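Local coordinates for protein E (Haemophilus influenzae, PDB 3ZH5) that acts as a multifunctional adhesin that binds host epithelial cells, vitronectin, laminin and plasminogen, aiding serum resistance and immune evasion, at residues Tyr70-Cys75 / Thr81-Asp86. Sequence-based numbering, arbitrary orientation.
Sequences YKILNC and TQVRTD
The Tyr70 ring runs alongside the Val83 side chain, CD1 3.8 Å from Val83 CB, and Ile72 CG1 of its own strand sits at its edge, in plane. CG of Tyr70 is anti to the backbone N (chi1 -167°), which lays the ring next to Val83; its OH reaches across to His43 ND1 on strand 41-50. Asp86 lies at the edge of the other flat group, the Arg84 guanidinium, and in the guanidinium's plane, though the nitrogens approach the syn sides of the oxygens somewhat out of the carboxylate plane: NE bonds to OD2 at 2.8 Å and NH2 to OD1, a side-on salt bridge with two bonds that fixes the guanidinium's rotation. Asp86 OD1 also pairs with Arg97. Ile72 CD1 slants over to Val83 CG2 at 3.7 Å, so Val83 touches both Tyr70 and Ile72.

The two strands, 64-74 and 79-88, form an antiparallel beta hairpin in the protein's antiparallel sheet, and Val83 interrupts its register as the extra residue of a classic beta bulge. Its backbone turns to a helix-like psi (phi -104°, psi -44°), bringing Val83 and Arg84 to the same face as Tyr70. Tyr70 O accepts from Val83 N, while Tyr70 N donates to Arg84 O, both at 2.9 Å. Beyond the bulge, Ile72 and Thr81 make a regular hydrogen-bonded pair, with Thr81 N to Ile72 O at 2.7 Å. A water donates to that same Ile72 O and lies 2.8 Å from Thr81 OG1, which also hydrogen-bonds to Thr107 OG1.

On the reverse face Lys71 and Gln82, a non-hydrogen-bonded pair, are both buried. Each chain bends at chi2 so that the ends converge, and Lys71 NZ donates to Gln82 OE1 at 2.7 Å, somewhat out of the amide plane, which gives the probably charged amine of this buried lysine a neutral oxygen acceptor.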
ATOM      1  N   TYR A  70       1.377  -1.816   5.374  1.00 22.20           N
ATOM      2  CA  TYR A  70       2.121  -3.058   5.281  1.00 22.75           C
ATOM      3  C   TYR A  70       1.204  -4.195   4.931  1.00 21.86           C
ATOM      4  O   TYR A  70       0.242  -4.503   5.683  1.00 18.69           O
ATOM      5  CB  TYR A  70       2.741  -3.326   6.631  1.00 23.08           C
ATOM      6  CG  TYR A  70       3.819  -4.406   6.666  1.00 24.79           C
ATOM      7  CD1 TYR A  70       3.553  -5.705   6.256  1.00 22.31           C
ATOM      8  CD2 TYR A  70       5.088  -4.112   7.112  1.00 33.84           C
ATOM      9  CE1 TYR A  70       4.563  -6.688   6.282  1.00 31.88           C
ATOM     10  CE2 TYR A  70       6.089  -5.071   7.138  1.00 30.51           C
ATOM     11  CZ  TYR A  70       5.816  -6.364   6.733  1.00 28.44           C
ATOM     12  OH  TYR A  70       6.863  -7.316   6.762  1.00 26.94           O
ATOM     13  N   LYS A  71       1.479  -4.830   3.808  1.00 19.60           N
ATOM     14  CA  LYS A  71       0.707  -5.986   3.340  1.00 21.21           C
ATOM     15  C   LYS A  71       1.543  -7.266   3.309  1.00 20.08           C
ATOM     16  O   LYS A  71       2.748  -7.198   3.077  1.00 19.15           O
ATOM     17  CB  LYS A  71       0.216  -5.730   1.905  1.00 20.69           C
ATOM     18  CG  LYS A  71      -0.554  -4.435   1.756  1.00 26.33           C
ATOM     19  CD  LYS A  71      -1.916  -4.483   2.471  1.00 24.23           C
ATOM     20  CE  LYS A  71      -2.800  -3.361   1.926  1.00 29.73           C
ATOM     21  NZ  LYS A  71      -4.033  -3.171   2.693  1.00 26.02           N
ATOM     22  N   ILE A  72       0.869  -8.417   3.422  1.00 19.90           N
ATOM     23  CA  ILE A  72       1.470  -9.687   3.173  1.00 21.94           C
ATOM     24  C   ILE A  72       0.555 -10.416   2.226  1.00 18.97           C
ATOM     25  O   ILE A  72      -0.664 -10.603   2.496  1.00 18.93           O
ATOM     26  CB  ILE A  72       1.642 -10.541   4.467  1.00 21.23           C
ATOM     27  CG1 ILE A  72       2.548  -9.830   5.476  1.00 24.18           C
ATOM     28  CG2 ILE A  72       2.143 -11.927   4.099  1.00 20.96           C
ATOM     29  CD1 ILE A  72       2.577 -10.435   6.860  1.00 21.15           C
ATOM     30  N   LEU A  73       1.152 -10.804   1.101  1.00 20.72           N
ATOM     31  CA  LEU A  73       0.470 -11.550   0.060  1.00 23.13           C
ATOM     32  C   LEU A  73       0.931 -12.992  -0.042  1.00 21.78           C
ATOM     33  O   LEU A  73       2.124 -13.270  -0.154  1.00 27.25           O
ATOM     34  CB  LEU A  73       0.650 -10.820  -1.299  1.00 20.69           C
ATOM     35  CG  LEU A  73       0.186 -11.555  -2.551  1.00 24.00           C
ATOM     36  CD1 LEU A  73      -1.335 -11.558  -2.547  1.00 23.46           C
ATOM     37  CD2 LEU A  73       0.745 -10.845  -3.820  1.00 25.19           C
ATOM     38  N   ASN A  74      -0.025 -13.914  -0.081  1.00 21.96           N
ATOM     39  CA  ASN A  74       0.240 -15.278  -0.484  1.00 22.43           C
ATOM     40  C   ASN A  74      -0.154 -15.537  -1.959  1.00 30.89           C
ATOM     41  O   ASN A  74      -1.332 -15.569  -2.292  1.00 29.73           O
ATOM     42  CB  ASN A  74      -0.493 -16.236   0.440  1.00 27.14           C
ATOM     43  CG  ASN A  74      -0.091 -17.670   0.217  1.00 36.95           C
ATOM     44  OD1 ASN A  74       0.702 -17.973  -0.678  1.00 39.77           O
ATOM     45  ND2 ASN A  74      -0.587 -18.554   1.055  1.00 37.89           N
ATOM     46  N   CYS A  75       0.834 -15.726  -2.823  1.00 26.75           N
ATOM     47  CA  CYS A  75       0.611 -15.860  -4.266  1.00 23.64           C
ATOM     48  C   CYS A  75      -0.069 -17.167  -4.631  1.00 32.20           C
ATOM     49  O   CYS A  75      -0.588 -17.302  -5.737  1.00 37.97           O
ATOM     50  CB  CYS A  75       1.931 -15.726  -5.060  1.00 25.57           C
ATOM     51  SG  CYS A  75       2.575 -14.073  -4.998  1.00 30.71           S
ATOM     52  N   THR A  81      -3.040 -10.025   3.612  1.00 22.55           N
ATOM     53  CA  THR A  81      -3.210  -9.545   4.987  1.00 20.67           C
ATOM     54  C   THR A  81      -2.789  -8.093   5.123  1.00 17.89           C
ATOM     55  O   THR A  81      -1.707  -7.677   4.647  1.00 20.51           O
ATOM     56  CB  THR A  81      -2.360 -10.427   5.909  1.00 19.91           C
ATOM     57  OG1 THR A  81      -2.708 -11.803   5.675  1.00 22.69           O
ATOM     58  CG2 THR A  81      -2.504 -10.031   7.365  1.00 20.68           C
ATOM     59  N   GLN A  82      -3.659  -7.305   5.733  1.00 16.61           N
ATOM     60  CA  GLN A  82      -3.361  -5.931   6.141  1.00 17.68           C
ATOM     61  C   GLN A  82      -2.766  -6.016   7.527  1.00 20.46           C
ATOM     62  O   GLN A  82      -3.433  -6.503   8.458  1.00 18.35           O
ATOM     63  CB  GLN A  82      -4.626  -5.074   6.148  1.00 22.98           C
ATOM     64  CG  GLN A  82      -4.556  -3.723   6.888  1.00 23.33           C
ATOM     65  CD  GLN A  82      -3.556  -2.717   6.391  1.00 30.71           C
ATOM     66  OE1 GLN A  82      -3.183  -2.688   5.210  1.00 26.33           O
ATOM     67  NE2 GLN A  82      -3.145  -1.833   7.292  1.00 29.79           N
ATOM     68  N   VAL A  83      -1.535  -5.521   7.668  1.00 19.08           N
ATOM     69  CA  VAL A  83      -0.793  -5.650   8.934  1.00 19.05           C
ATOM     70  C   VAL A  83      -0.754  -4.355   9.722  1.00 23.61           C
ATOM     71  O   VAL A  83      -0.906  -4.354  10.952  1.00 25.07           O
ATOM     72  CB  VAL A  83       0.659  -6.113   8.660  1.00 20.34           C
ATOM     73  CG1 VAL A  83       1.521  -6.030   9.915  1.00 22.77           C
ATOM     74  CG2 VAL A  83       0.606  -7.517   8.100  1.00 28.31           C
ATOM     75  N   ARG A  84      -0.497  -3.252   9.048  1.00 23.95           N
ATOM     76  CA  ARG A  84      -0.456  -1.975   9.758  1.00 26.97           C
ATOM     77  C   ARG A  84      -0.530  -0.794   8.820  1.00 31.76           C
ATOM     78  O   ARG A  84      -0.325  -0.913   7.583  1.00 25.50           O
ATOM     79  CB  ARG A  84       0.749  -1.847  10.672  1.00 34.72           C
ATOM     80  CG  ARG A  84       2.027  -1.480   9.996  1.00 29.02           C
ATOM     81  CD  ARG A  84       3.142  -1.161  10.973  1.00 33.57           C
ATOM     82  NE  ARG A  84       3.025   0.188  11.548  1.00 41.31           N
ATOM     83  CZ  ARG A  84       2.864   0.465  12.842  1.00 41.83           C
ATOM     84  NH1 ARG A  84       2.814  -0.509  13.748  1.00 37.08           N
ATOM     85  NH2 ARG A  84       2.777   1.732  13.251  1.00 41.66           N
ATOM     86  N   THR A  85      -0.877   0.339   9.436  1.00 30.98           N
ATOM     87  CA  THR A  85      -1.096   1.585   8.741  1.00 29.66           C
ATOM     88  C   THR A  85      -0.358   2.708   9.415  1.00 29.27           C
ATOM     89  O   THR A  85      -0.414   2.856  10.626  1.00 32.61           O
ATOM     90  CB  THR A  85      -2.583   1.954   8.734  1.00 33.94           C
ATOM     91  OG1 THR A  85      -3.307   0.968   7.992  1.00 33.03           O
ATOM     92  CG2 THR A  85      -2.777   3.303   8.103  1.00 29.18           C
ATOM     93  N   ASP A  86       0.358   3.484   8.606  1.00 26.19           N
ATOM     94  CA  ASP A  86       1.048   4.666   9.082  1.00 26.35           C
ATOM     95  C   ASP A  86       0.653   5.840   8.210  1.00 28.60           C
ATOM     96  O   ASP A  86       0.552   5.706   6.981  1.00 39.18           O
ATOM     97  CB  ASP A  86       2.564   4.439   9.012  1.00 32.54           C
ATOM     98  CG  ASP A  86       3.052   3.428  10.054  1.00 36.89           C
ATOM     99  OD1 ASP A  86       3.064   3.797  11.254  1.00 35.91           O
ATOM    100  OD2 ASP A  86       3.404   2.279   9.678  1.00 36.48           O
TER
HETATM  101  O   HOH W   1      -1.621 -13.237   3.572  1.00 34.90           O